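Local coordinates for protein pyruvate kinase (Toxoplasma gondii, PDB 3GG8) that catalyses the last step of glycolysis, passing the phosphate of phosphoenolpyruvate to ADP to yield pyruvate and ATP, at residues T109-D114 / I187-N192; K127-Y132 / T140-Y145; G163-K168 / N183-G188. One frame throughout, in Å; residues are numbered along the deposited sequence.

All three contacts lie in the small beta domain, the B domain, which is inserted between strands 97-101 and 224-227 of the large (beta/alpha)8 barrel. The chain first lays down 109-114, whose partner, 187-192, arrives only near the end of the domain, so interaction 1 closes a long loop. Within that loop, interaction 2 joins 127-132 to 140-145 as a short parallel pair. Interaction 3 follows in series, bringing 163-168 against 183-188, and shares Ile187 and Gly188 with interaction 1. Interactions 1 and 2 touch directly, through Thr109 and Gly110 with Tyr132 and Ala142; the three join the incoming loop, the mixed sheet and strand 185-187.

Interaction 1 (T109-D114 / I187-N192); sequences TGFLKD and IGERKN
Glu189 reaches over to Phe111 and Leu112, and its carboxylate is one of two side-chain grips, Thr109 OG1 being the other, between two irregular segments of the B domain, the small beta-barrel that pyruvate kinases insert into their (beta/alpha)8 barrel. Glu189 CG sits between the backbone N and the carbonyl carbon (chi1 47°) and the chain runs out straight from there, which delivers OE2 to the amide of Leu112. The bond from Leu112 N to Glu189 OE2 is 2.7 Å, almost perfectly straight, and meets the oxygen nearly along its C-O axis. The other oxygen, OE1, is hydrogen-bonded to His115 ND1, so both oxygens are held and rotation of the carboxylate is restrained.

The flat groups around it are turned differently. Carboxylate and Phe111 ring stand 81° apart, with OE2 at the ring edge, near its plane. Leu112 slides past Glu189 in the opposite direction, carrying CD1 to 3.6 Å from Gly188 C. Arg190 instead runs alongside Phe111 in the same sense. Guanidinium and ring planes are only 17° apart, yet the groups meet obliquely: Arg190 CD, 3.3 Å from Phe111 CE1, and NE beside it, near CZ, do the touching.

Thr109 holds the backbone of Lys191 from both ends. Its OG1 accepts from Lys191 N at 2.8 Å, while Thr109 N gives its hydrogen to Lys191 O, also at 2.8 Å. Between these and the glutamate, Arg190 N donates to Gly110 O at 3.0 Å. Arg190 itself has a left-handed backbone conformation, which bends the chain here, and its CA-H points at Thr109 O, with 3.2 Å between Arg190 CA and that oxygen.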
# COMPACT_ATOMS: atom_id res chain seq x y z
N THR C 109 3.49 -37.01 -42.41
CA THR C 109 2.98 -37.34 -43.74
C THR C 109 3.66 -38.62 -44.24
O THR C 109 4.66 -39.06 -43.68
CB THR C 109 3.21 -36.21 -44.78
OG1 THR C 109 4.61 -36.01 -44.97
CG2 THR C 109 2.58 -34.90 -44.32
N GLY C 110 3.11 -39.23 -45.28
CA GLY C 110 3.71 -40.42 -45.86
C GLY C 110 4.67 -40.13 -47.00
O GLY C 110 5.27 -39.05 -47.07
N PHE C 111 4.80 -41.11 -47.89
CA PHE C 111 5.76 -41.05 -48.99
C PHE C 111 5.15 -40.47 -50.26
O PHE C 111 3.96 -40.58 -50.48
CB PHE C 111 6.34 -42.44 -49.25
CG PHE C 111 7.13 -42.99 -48.09
CD1 PHE C 111 8.44 -42.58 -47.88
CD2 PHE C 111 6.55 -43.88 -47.19
CE1 PHE C 111 9.17 -43.07 -46.80
CE2 PHE C 111 7.27 -44.38 -46.11
CZ PHE C 111 8.58 -43.98 -45.91
N LEU C 112 6.00 -39.85 -51.07
CA LEU C 112 5.60 -39.20 -52.32
C LEU C 112 6.14 -39.95 -53.54
O LEU C 112 7.20 -40.59 -53.47
CB LEU C 112 6.06 -37.73 -52.32
CG LEU C 112 5.35 -36.79 -51.33
CD1 LEU C 112 6.02 -35.41 -51.24
CD2 LEU C 112 3.86 -36.64 -51.68
N LYS C 113 5.42 -39.89 -54.65
CA LYS C 113 5.87 -40.55 -55.86
C LYS C 113 7.28 -40.08 -56.21
O LYS C 113 7.59 -38.88 -56.12
CB LYS C 113 4.91 -40.34 -57.03
CG LYS C 113 4.90 -41.54 -57.96
CD LYS C 113 4.40 -41.23 -59.34
CE LYS C 113 5.14 -42.08 -60.36
NZ LYS C 113 4.87 -41.63 -61.75
N ASP C 114 8.13 -41.05 -56.56
CA ASP C 114 9.54 -40.80 -56.91
C ASP C 114 10.30 -39.94 -55.89
O ASP C 114 11.30 -39.31 -56.24
CB ASP C 114 9.64 -40.21 -58.33
CG ASP C 114 9.17 -41.19 -59.40
OD1 ASP C 114 8.36 -40.79 -60.25
OD2 ASP C 114 9.62 -42.35 -59.37
N ILE C 187 5.88 -29.14 -50.38
CA ILE C 187 6.20 -30.05 -49.27
C ILE C 187 6.94 -31.30 -49.75
O ILE C 187 6.67 -31.82 -50.83
CB ILE C 187 4.93 -30.42 -48.41
CG1 ILE C 187 3.81 -30.98 -49.28
CG2 ILE C 187 4.45 -29.19 -47.61
CD1 ILE C 187 2.76 -31.78 -48.52
N GLY C 188 7.90 -31.73 -48.94
CA GLY C 188 8.59 -33.00 -49.13
C GLY C 188 7.84 -34.10 -48.42
O GLY C 188 6.71 -33.91 -47.96
N GLU C 189 8.46 -35.28 -48.34
CA GLU C 189 7.81 -36.45 -47.75
C GLU C 189 8.19 -36.67 -46.30
O GLU C 189 9.26 -36.23 -45.85
CB GLU C 189 8.06 -37.71 -48.58
CG GLU C 189 9.49 -37.96 -49.02
CD GLU C 189 9.62 -39.25 -49.82
OE1 GLU C 189 10.70 -39.87 -49.79
OE2 GLU C 189 8.64 -39.66 -50.48
N ARG C 190 7.30 -37.34 -45.57
CA ARG C 190 7.47 -37.60 -44.14
C ARG C 190 7.77 -36.33 -43.34
O ARG C 190 8.74 -36.26 -42.58
CB ARG C 190 8.56 -38.64 -43.88
CG ARG C 190 8.59 -39.77 -44.86
CD ARG C 190 9.29 -40.96 -44.26
NE ARG C 190 8.43 -41.63 -43.30
CZ ARG C 190 8.76 -41.91 -42.05
NH1 ARG C 190 7.88 -42.51 -41.25
NH2 ARG C 190 9.97 -41.59 -41.59
N LYS C 191 6.93 -35.32 -43.53
CA LYS C 191 7.01 -34.11 -42.74
C LYS C 191 6.08 -34.19 -41.54
O LYS C 191 5.06 -34.88 -41.56
CB LYS C 191 6.66 -32.90 -43.60
CG LYS C 191 7.54 -32.70 -44.79
CD LYS C 191 9.00 -32.60 -44.41
CE LYS C 191 9.84 -32.22 -45.61
NZ LYS C 191 11.13 -32.96 -45.61
N ASN C 192 6.45 -33.48 -40.47
CA ASN C 192 5.60 -33.38 -39.29
C ASN C 192 4.26 -32.70 -39.57
O ASN C 192 4.11 -31.88 -40.49
CB ASN C 192 6.34 -32.70 -38.13
CG ASN C 192 6.71 -31.25 -38.42
OD1 ASN C 192 6.03 -30.53 -39.17
ND2 ASN C 192 7.82 -30.80 -37.81

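Interaction 2 (K127-Y132 / T140-Y145); sequences KIVTDY and TIACSY
Ile128 and Ile141 extend next to each other from neighbouring strands, and Ile128 CG1 meets Ile141 CG1 at 3.8 Å. Ile128, with CG1 anti to the carbonyl carbon (chi1 -58°), sets that branch against Ile141 and turns the other, CG2, to Cys143, where Ile128 CG2 comes within 3.5 Å of Cys143 CB. Both isoleucines are buried, and Thr109 and Leu112 rest on Ile141.

The opposite face carries Lys127, Val129, Thr140 and Ala142. Val129 turns CG2 over the backbone so that it lies 3.5 Å from Ile141 O, and its CG1 branch crosses Thr140 at a slant, nearest OG1. Lys127 stays extended and makes a cation-pi contact with Tyr176.

The backbone between these two faces forms a parallel ladder at one margin of the B domain's mixed sheet, strand 140-142 being its outermost strand on this side. Three bonds zip it: Ile141 N to Lys127 O, Val129 N to Ile141 O at 2.7 Å, and Cys143 N to Val129 O at 3.0 Å. The last is more bent and lies where regular strand gives way to loop.

Past the ladder the first segment folds back over the second. Asp131 O sits 3.4 Å from Ala142 CB, and Tyr132, with CG anti to its amide nitrogen (chi1 -157°), sends its ring across the backbone of Cys143 and Ser144, Tyr132 CE1 reaching 3.3 Å from Ser144 N. The phenol OH is hydrogen-bonded to Thr109 O. Ser144 OG bonds instead to Arg108 N, and Tyr145 N donates to Cys143 SG at 3.5 Å.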
# COMPACT_ATOMS: atom_id res chain seq x y z
N LYS C 127 -6.54 -34.50 -50.45
CA LYS C 127 -7.04 -35.62 -49.69
C LYS C 127 -5.92 -36.12 -48.79
O LYS C 127 -4.79 -36.31 -49.24
CB LYS C 127 -7.51 -36.73 -50.64
CG LYS C 127 -8.19 -37.91 -49.97
CD LYS C 127 -9.00 -38.65 -51.00
CE LYS C 127 -9.35 -40.07 -50.55
NZ LYS C 127 -10.25 -40.71 -51.57
N ILE C 128 -6.22 -36.30 -47.50
CA ILE C 128 -5.28 -36.94 -46.61
C ILE C 128 -5.85 -38.26 -46.12
O ILE C 128 -6.85 -38.28 -45.43
CB ILE C 128 -4.87 -36.04 -45.42
CG1 ILE C 128 -4.26 -34.74 -45.94
CG2 ILE C 128 -3.89 -36.78 -44.48
CD1 ILE C 128 -3.91 -33.77 -44.84
N VAL C 129 -5.20 -39.35 -46.50
CA VAL C 129 -5.69 -40.70 -46.18
C VAL C 129 -4.98 -41.34 -44.98
O VAL C 129 -3.91 -40.88 -44.56
CB VAL C 129 -5.60 -41.67 -47.41
CG1 VAL C 129 -6.26 -41.07 -48.66
CG2 VAL C 129 -4.15 -42.10 -47.69
N THR C 130 -5.59 -42.40 -44.46
CA THR C 130 -5.12 -43.11 -43.29
C THR C 130 -4.25 -44.35 -43.65
O THR C 130 -3.54 -44.87 -42.80
CB THR C 130 -6.35 -43.49 -42.38
OG1 THR C 130 -6.64 -42.41 -41.47
CG2 THR C 130 -6.11 -44.77 -41.59
N ASP C 131 -4.31 -44.80 -44.90
CA ASP C 131 -3.44 -45.90 -45.39
C ASP C 131 -2.02 -45.40 -45.60
O ASP C 131 -1.73 -44.71 -46.58
CB ASP C 131 -4.01 -46.52 -46.68
CG ASP C 131 -3.17 -47.71 -47.19
OD1 ASP C 131 -3.52 -48.26 -48.25
OD2 ASP C 131 -2.18 -48.09 -46.55
N TYR C 132 -1.12 -45.76 -44.69
CA TYR C 132 0.23 -45.21 -44.68
C TYR C 132 1.13 -45.83 -45.74
O TYR C 132 2.22 -45.34 -45.98
CB TYR C 132 0.84 -45.27 -43.27
CG TYR C 132 1.97 -44.25 -43.05
CD1 TYR C 132 1.70 -42.89 -42.99
CD2 TYR C 132 3.30 -44.66 -42.94
CE1 TYR C 132 2.71 -41.95 -42.80
CE2 TYR C 132 4.34 -43.72 -42.75
CZ TYR C 132 4.02 -42.37 -42.69
OH TYR C 132 5.02 -41.43 -42.50
N THR C 140 -3.47 -36.37 -53.33
CA THR C 140 -3.69 -37.20 -52.13
C THR C 140 -2.39 -37.61 -51.42
O THR C 140 -1.43 -38.02 -52.07
CB THR C 140 -4.63 -38.43 -52.41
OG1 THR C 140 -4.28 -39.54 -51.57
CG2 THR C 140 -4.59 -38.88 -53.86
N ILE C 141 -2.37 -37.47 -50.10
CA ILE C 141 -1.22 -37.90 -49.28
C ILE C 141 -1.64 -38.78 -48.10
O ILE C 141 -2.82 -38.82 -47.74
CB ILE C 141 -0.33 -36.68 -48.79
CG1 ILE C 141 -1.06 -35.80 -47.78
CG2 ILE C 141 0.18 -35.85 -49.98
CD1 ILE C 141 -0.12 -34.86 -47.00
N ALA C 142 -0.67 -39.47 -47.50
CA ALA C 142 -0.91 -40.33 -46.33
C ALA C 142 -0.44 -39.66 -45.04
O ALA C 142 0.47 -38.83 -45.07
CB ALA C 142 -0.23 -41.65 -46.51
N CYS C 143 -1.08 -40.03 -43.93
CA CYS C 143 -0.76 -39.51 -42.60
C CYS C 143 -0.63 -40.67 -41.61
O CYS C 143 -1.46 -41.58 -41.61
CB CYS C 143 -1.86 -38.53 -42.17
SG CYS C 143 -1.91 -38.12 -40.41
N SER C 144 0.41 -40.64 -40.78
CA SER C 144 0.72 -41.76 -39.87
C SER C 144 -0.30 -41.99 -38.76
O SER C 144 -0.33 -43.06 -38.14
CB SER C 144 2.10 -41.55 -39.24
OG SER C 144 2.08 -40.41 -38.41
N TYR C 145 -1.13 -40.97 -38.52
CA TYR C 145 -2.07 -40.94 -37.42
C TYR C 145 -3.42 -41.52 -37.85
O TYR C 145 -4.21 -40.86 -38.52
CB TYR C 145 -2.19 -39.51 -36.91
CG TYR C 145 -3.19 -39.27 -35.80
CD1 TYR C 145 -4.03 -38.15 -35.84
CD2 TYR C 145 -3.29 -40.14 -34.71
CE1 TYR C 145 -4.96 -37.91 -34.82
CE2 TYR C 145 -4.23 -39.91 -33.69
CZ TYR C 145 -5.06 -38.80 -33.76
OH TYR C 145 -5.97 -38.55 -32.77

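Interaction 3 (G163-K168 / N183-G188); sequences GSLSVK and NTATIG
Leu165 and Ala185, their CA atoms 5.7 Å apart, mark where strands 165-168 and 185-187 come closest, each hydrogen-bonded to other strands and meeting here through side chains. Leu165 makes the apolar part of the contact. Leu165 CB lies 4.1 Å from Ala185 CB and equally far from Ile187 CG2. With CG opposite the amide nitrogen across the CA-CB bond, chi1 170° carries the two methyls to the side of Asn183 and Ile187: the CD2 branch meets the CD1 end of Ile187, and the CD1 branch lies by the loop, Leu165 CD1 standing 3.7 Å from Asn183 O.

Leu120, Ile160 and Ala181 surround the same leucine, placing it in the apolar interior of the B domain, where the mixed sheet meets the two-stranded sheet formed by 118-120 and 185-187. A classic beta bulge opens the strand: Ser164 and Leu165 both face Ile160.

Ser164 comes closest with its carbonyl O, near the Asn183 amide and 3.8 Å from Ala185 CB, while its CB lies farther off, by Ile187 CG2. Asn183 lies just beyond Gln182, which still shares a backbone bond with Ser166, and there the chain starts to leave strand 165-172. Asn183 CG sits between backbone N and carbonyl carbon (chi1 63°), which turns the amide group back to the strand: Asn183 CG is 4.0 Å from Ser164 O and 4.2 Å from Ser166 N. A neighbouring subunit closes over this corner, Arg324 of that subunit packing against both Ser166 and Asn183 and making a weak hydrogen bond to Gly163 O.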
# COMPACT_ATOMS: atom_id res chain seq x y z
N GLY C 163 4.46 -26.13 -40.24
CA GLY C 163 3.49 -25.09 -40.55
C GLY C 163 3.73 -24.44 -41.89
O GLY C 163 3.24 -23.34 -42.12
N SER C 164 4.49 -25.12 -42.75
CA SER C 164 4.73 -24.72 -44.14
C SER C 164 3.42 -24.53 -44.87
O SER C 164 3.16 -23.48 -45.46
CB SER C 164 5.45 -25.85 -44.87
OG SER C 164 6.80 -25.57 -45.10
N LEU C 165 2.62 -25.60 -44.85
CA LEU C 165 1.35 -25.66 -45.55
C LEU C 165 0.27 -25.75 -44.50
O LEU C 165 0.40 -26.49 -43.51
CB LEU C 165 1.31 -26.88 -46.47
CG LEU C 165 0.00 -27.29 -47.15
CD1 LEU C 165 -0.48 -26.28 -48.20
CD2 LEU C 165 0.18 -28.65 -47.77
N SER C 166 -0.79 -24.98 -44.73
CA SER C 166 -1.96 -24.98 -43.89
C SER C 166 -3.18 -25.38 -44.71
O SER C 166 -3.48 -24.76 -45.74
CB SER C 166 -2.17 -23.61 -43.27
OG SER C 166 -3.38 -23.57 -42.54
N VAL C 167 -3.86 -26.44 -44.28
CA VAL C 167 -5.10 -26.87 -44.91
C VAL C 167 -6.29 -26.76 -43.94
O VAL C 167 -6.14 -27.00 -42.73
CB VAL C 167 -5.00 -28.30 -45.53
CG1 VAL C 167 -3.89 -28.37 -46.59
CG2 VAL C 167 -4.78 -29.37 -44.46
N LYS C 168 -7.45 -26.36 -44.47
CA LYS C 168 -8.70 -26.37 -43.70
C LYS C 168 -9.46 -27.65 -44.06
O LYS C 168 -9.59 -27.98 -45.24
CB LYS C 168 -9.56 -25.14 -44.02
CG LYS C 168 -10.54 -24.72 -42.91
CD LYS C 168 -11.88 -24.21 -43.46
CE LYS C 168 -11.90 -22.69 -43.75
NZ LYS C 168 -11.92 -21.84 -42.51
N ASN C 183 -2.78 -21.79 -48.25
CA ASN C 183 -1.70 -21.09 -48.95
C ASN C 183 -1.03 -22.00 -49.99
O ASN C 183 -1.27 -23.21 -50.01
CB ASN C 183 -0.67 -20.57 -47.94
CG ASN C 183 0.03 -21.68 -47.17
OD1 ASN C 183 1.26 -21.77 -47.15
ND2 ASN C 183 -0.76 -22.54 -46.52
N THR C 184 -0.23 -21.39 -50.86
CA THR C 184 0.62 -22.12 -51.81
C THR C 184 1.95 -22.53 -51.14
O THR C 184 2.64 -21.69 -50.57
CB THR C 184 0.89 -21.27 -53.07
OG1 THR C 184 -0.36 -20.89 -53.66
CG2 THR C 184 1.73 -22.05 -54.10
N ALA C 185 2.28 -23.81 -51.20
CA ALA C 185 3.53 -24.31 -50.60
C ALA C 185 4.07 -25.58 -51.28
O ALA C 185 3.36 -26.27 -52.01
CB ALA C 185 3.37 -24.52 -49.10
N THR C 186 5.35 -25.85 -51.04
CA THR C 186 6.02 -27.03 -51.56
C THR C 186 6.39 -27.91 -50.38
O THR C 186 7.12 -27.49 -49.48
CB THR C 186 7.29 -26.64 -52.35
OG1 THR C 186 6.90 -25.99 -53.56
CG2 THR C 186 8.13 -27.87 -52.69
N ILE C 187 5.88 -29.14 -50.38
CA ILE C 187 6.20 -30.05 -49.27
C ILE C 187 6.94 -31.30 -49.75
O ILE C 187 6.67 -31.82 -50.83
CB ILE C 187 4.93 -30.42 -48.41
CG1 ILE C 187 3.81 -30.98 -49.28
CG2 ILE C 187 4.45 -29.19 -47.61
CD1 ILE C 187 2.76 -31.78 -48.52
N GLY C 188 7.90 -31.73 -48.94
CA GLY C 188 8.59 -33.00 -49.13
C GLY C 188 7.84 -34.10 -48.42
O GLY C 188 6.71 -33.91 -47.96